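Local coordinates for freshwater cyanophage protein (Microcystis phage Mic1, PDB 6L2W) that is of unknown function but adopts a novel fold and is probably a structural protein of the phage, at residues B[75-78]-B[83-86]. Numbering follows the deposited sequence.
Sequences YWYS and YHLE
Tyr77 and His84 face each other as a non-hydrogen-bonded pair of an antiparallel beta hairpin, their rings in an offset stack with centroids 4.7 Å apart and planes at 17°. His84 CB also lies over the tyrosine ring, 3.7 Å from the Tyr77 ring centroid, a CH-pi contact. With chi1 at 83°, His84 CG sits between its backbone N and carbonyl carbon, which lays the imidazole alongside the phenol, the Tyr77 hydroxyl over its centre. On the same face, the Tyr75 ring runs beside the extended Glu86 chain, Tyr75 CE2 meeting Glu86 CG at 3.7 Å, while the carboxylate turns to a salt bridge with Arg74. Trp76 and Leu85 form the hydrogen-bonded pair, joined by Trp76 N to Leu85 O (3.0 Å) and Leu85 N to Trp76 O (2.8 Å); on the other face Trp76 CE3 touches Leu85 CD2 at 4.0 Å. Toward the turn, Ser78 N donates to Tyr83 O (3.1 Å), and Ser78 OG accepts from Tyr83 N at 3.2 Å while also bonding Asp80. A hydrogen bond between His84 ND1 and His9 NE2 ties the imidazole to strand 2-12, and Tyr77 of the second subunit packs against both Tyr77 and His84. Beneath the opposite face, Trp76 bonds Asn103 and packs on Ile99, Ile102 and Leu106 of helix 96-115, while strand 2-12 pairs with strand 83-89.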
ATOM      1  N   TYR B  75      -5.333   5.262  -4.901  1.00 36.56           N
ATOM      2  CA  TYR B  75      -5.332   4.669  -3.580  1.00 40.53           C
ATOM      3  C   TYR B  75      -5.996   5.620  -2.589  1.00 38.33           C
ATOM      4  O   TYR B  75      -5.796   6.815  -2.640  1.00 38.22           O
ATOM      5  CB  TYR B  75      -3.903   4.378  -3.103  1.00 38.79           C
ATOM      6  CG  TYR B  75      -3.064   3.600  -4.082  1.00 35.94           C
ATOM      7  CD1 TYR B  75      -2.326   4.235  -5.061  1.00 40.19           C
ATOM      8  CD2 TYR B  75      -3.050   2.224  -4.067  1.00 39.41           C
ATOM      9  CE1 TYR B  75      -1.557   3.522  -5.970  1.00 40.89           C
ATOM     10  CE2 TYR B  75      -2.287   1.494  -4.964  1.00 38.53           C
ATOM     11  CZ  TYR B  75      -1.527   2.143  -5.918  1.00 40.78           C
ATOM     12  OH  TYR B  75      -0.788   1.417  -6.819  1.00 42.52           O
ATOM     13  N   TRP B  76      -6.735   5.027  -1.668  1.00 39.45           N
ATOM     14  CA  TRP B  76      -7.379   5.741  -0.585  1.00 38.69           C
ATOM     15  C   TRP B  76      -7.089   5.019   0.727  1.00 39.06           C
ATOM     16  O   TRP B  76      -7.458   3.870   0.877  1.00 41.83           O
ATOM     17  CB  TRP B  76      -8.893   5.820  -0.817  1.00 35.00           C
ATOM     18  CG  TRP B  76      -9.283   6.566  -2.053  1.00 34.05           C
ATOM     19  CD1 TRP B  76      -9.706   7.863  -2.148  1.00 37.84           C
ATOM     20  CD2 TRP B  76      -9.269   6.057  -3.396  1.00 35.17           C
ATOM     21  NE1 TRP B  76      -9.951   8.198  -3.458  1.00 37.90           N
ATOM     22  CE2 TRP B  76      -9.708   7.107  -4.245  1.00 34.63           C
ATOM     23  CE3 TRP B  76      -8.924   4.825  -3.960  1.00 33.18           C
ATOM     24  CZ2 TRP B  76      -9.833   6.954  -5.622  1.00 31.48           C
ATOM     25  CZ3 TRP B  76      -9.038   4.681  -5.328  1.00 35.51           C
ATOM     26  CH2 TRP B  76      -9.474   5.733  -6.146  1.00 31.64           C
ATOM     27  N   TYR B  77      -6.533   5.747   1.682  1.00 39.28           N
ATOM     28  CA  TYR B  77      -6.144   5.216   2.964  1.00 38.73           C
ATOM     29  C   TYR B  77      -7.128   5.633   4.062  1.00 39.39           C
ATOM     30  O   TYR B  77      -7.734   6.700   4.007  1.00 43.08           O
ATOM     31  CB  TYR B  77      -4.721   5.674   3.286  1.00 40.40           C
ATOM     32  CG  TYR B  77      -3.674   4.849   2.584  1.00 40.74           C
ATOM     33  CD1 TYR B  77      -3.208   5.193   1.326  1.00 40.22           C
ATOM     34  CD2 TYR B  77      -3.193   3.688   3.157  1.00 41.84           C
ATOM     35  CE1 TYR B  77      -2.263   4.423   0.669  1.00 40.21           C
ATOM     36  CE2 TYR B  77      -2.235   2.915   2.519  1.00 45.01           C
ATOM     37  CZ  TYR B  77      -1.781   3.275   1.265  1.00 42.87           C
ATOM     38  OH  TYR B  77      -0.843   2.496   0.649  1.00 52.25           O
ATOM     39  N   SER B  78      -7.234   4.801   5.061  1.00 36.04           N
ATOM     40  CA  SER B  78      -8.049   5.153   6.238  1.00 38.48           C
ATOM     41  C   SER B  78      -7.222   6.088   7.118  1.00 39.15           C
ATOM     42  O   SER B  78      -6.005   6.068   7.015  1.00 35.19           O
ATOM     43  CB  SER B  78      -8.499   3.937   6.973  1.00 39.25           C
ATOM     44  OG  SER B  78      -7.416   3.241   7.529  1.00 41.21           O
ATOM     45  N   TYR B  83      -6.389   0.335   6.820  1.00 33.23           N
ATOM     46  CA  TYR B  83      -7.037  -0.168   5.601  1.00 34.78           C
ATOM     47  C   TYR B  83      -6.671   0.731   4.426  1.00 32.16           C
ATOM     48  O   TYR B  83      -6.417   1.897   4.587  1.00 33.30           O
ATOM     49  CB  TYR B  83      -8.572  -0.200   5.697  1.00 34.15           C
ATOM     50  CG  TYR B  83      -9.096  -0.746   6.992  1.00 33.17           C
ATOM     51  CD1 TYR B  83      -9.130  -2.106   7.221  1.00 36.72           C
ATOM     52  CD2 TYR B  83      -9.480   0.095   8.012  1.00 35.36           C
ATOM     53  CE1 TYR B  83      -9.546  -2.627   8.428  1.00 34.88           C
ATOM     54  CE2 TYR B  83      -9.900  -0.404   9.234  1.00 35.05           C
ATOM     55  CZ  TYR B  83      -9.909  -1.767   9.446  1.00 35.63           C
ATOM     56  OH  TYR B  83     -10.281  -2.282  10.648  1.00 38.94           O
ATOM     57  N   HIS B  84      -6.725   0.196   3.233  1.00 35.33           N
ATOM     58  CA  HIS B  84      -6.786   1.086   2.105  1.00 35.96           C
ATOM     59  C   HIS B  84      -7.546   0.430   0.962  1.00 34.59           C
ATOM     60  O   HIS B  84      -7.700  -0.794   0.923  1.00 36.15           O
ATOM     61  CB  HIS B  84      -5.386   1.557   1.701  1.00 36.89           C
ATOM     62  CG  HIS B  84      -4.647   0.605   0.835  1.00 37.41           C
ATOM     63  ND1 HIS B  84      -4.020  -0.489   1.349  1.00 38.52           N
ATOM     64  CD2 HIS B  84      -4.413   0.600  -0.500  1.00 39.85           C
ATOM     65  CE1 HIS B  84      -3.398  -1.132   0.364  1.00 43.14           C
ATOM     66  NE2 HIS B  84      -3.633  -0.489  -0.784  1.00 36.10           N
ATOM     67  N   LEU B  85      -8.034   1.290   0.073  1.00 35.90           N
ATOM     68  CA  LEU B  85      -8.731   0.878  -1.130  1.00 34.63           C
ATOM     69  C   LEU B  85      -7.842   1.141  -2.351  1.00 33.57           C
ATOM     70  O   LEU B  85      -7.070   2.099  -2.397  1.00 32.74           O
ATOM     71  CB  LEU B  85     -10.041   1.667  -1.226  1.00 36.73           C
ATOM     72  CG  LEU B  85     -10.918   1.321  -2.423  1.00 39.37           C
ATOM     73  CD1 LEU B  85     -11.624  -0.012  -2.194  1.00 38.65           C
ATOM     74  CD2 LEU B  85     -11.921   2.425  -2.693  1.00 40.37           C
ATOM     75  N   GLU B  86      -8.007   0.314  -3.366  1.00 35.79           N
ATOM     76  CA  GLU B  86      -7.206   0.420  -4.569  1.00 39.82           C
ATOM     77  C   GLU B  86      -8.117   0.288  -5.780  1.00 35.87           C
ATOM     78  O   GLU B  86      -8.913  -0.607  -5.843  1.00 36.39           O
ATOM     79  CB  GLU B  86      -6.142  -0.684  -4.610  1.00 43.46           C
ATOM     80  CG  GLU B  86      -5.183  -0.593  -5.801  1.00 50.04           C
ATOM     81  CD  GLU B  86      -4.118  -1.694  -5.868  1.00 58.94           C
ATOM     82  OE1 GLU B  86      -3.981  -2.477  -4.877  1.00 57.14           O
ATOM     83  OE2 GLU B  86      -3.458  -1.802  -6.928  1.00 55.18           O
TER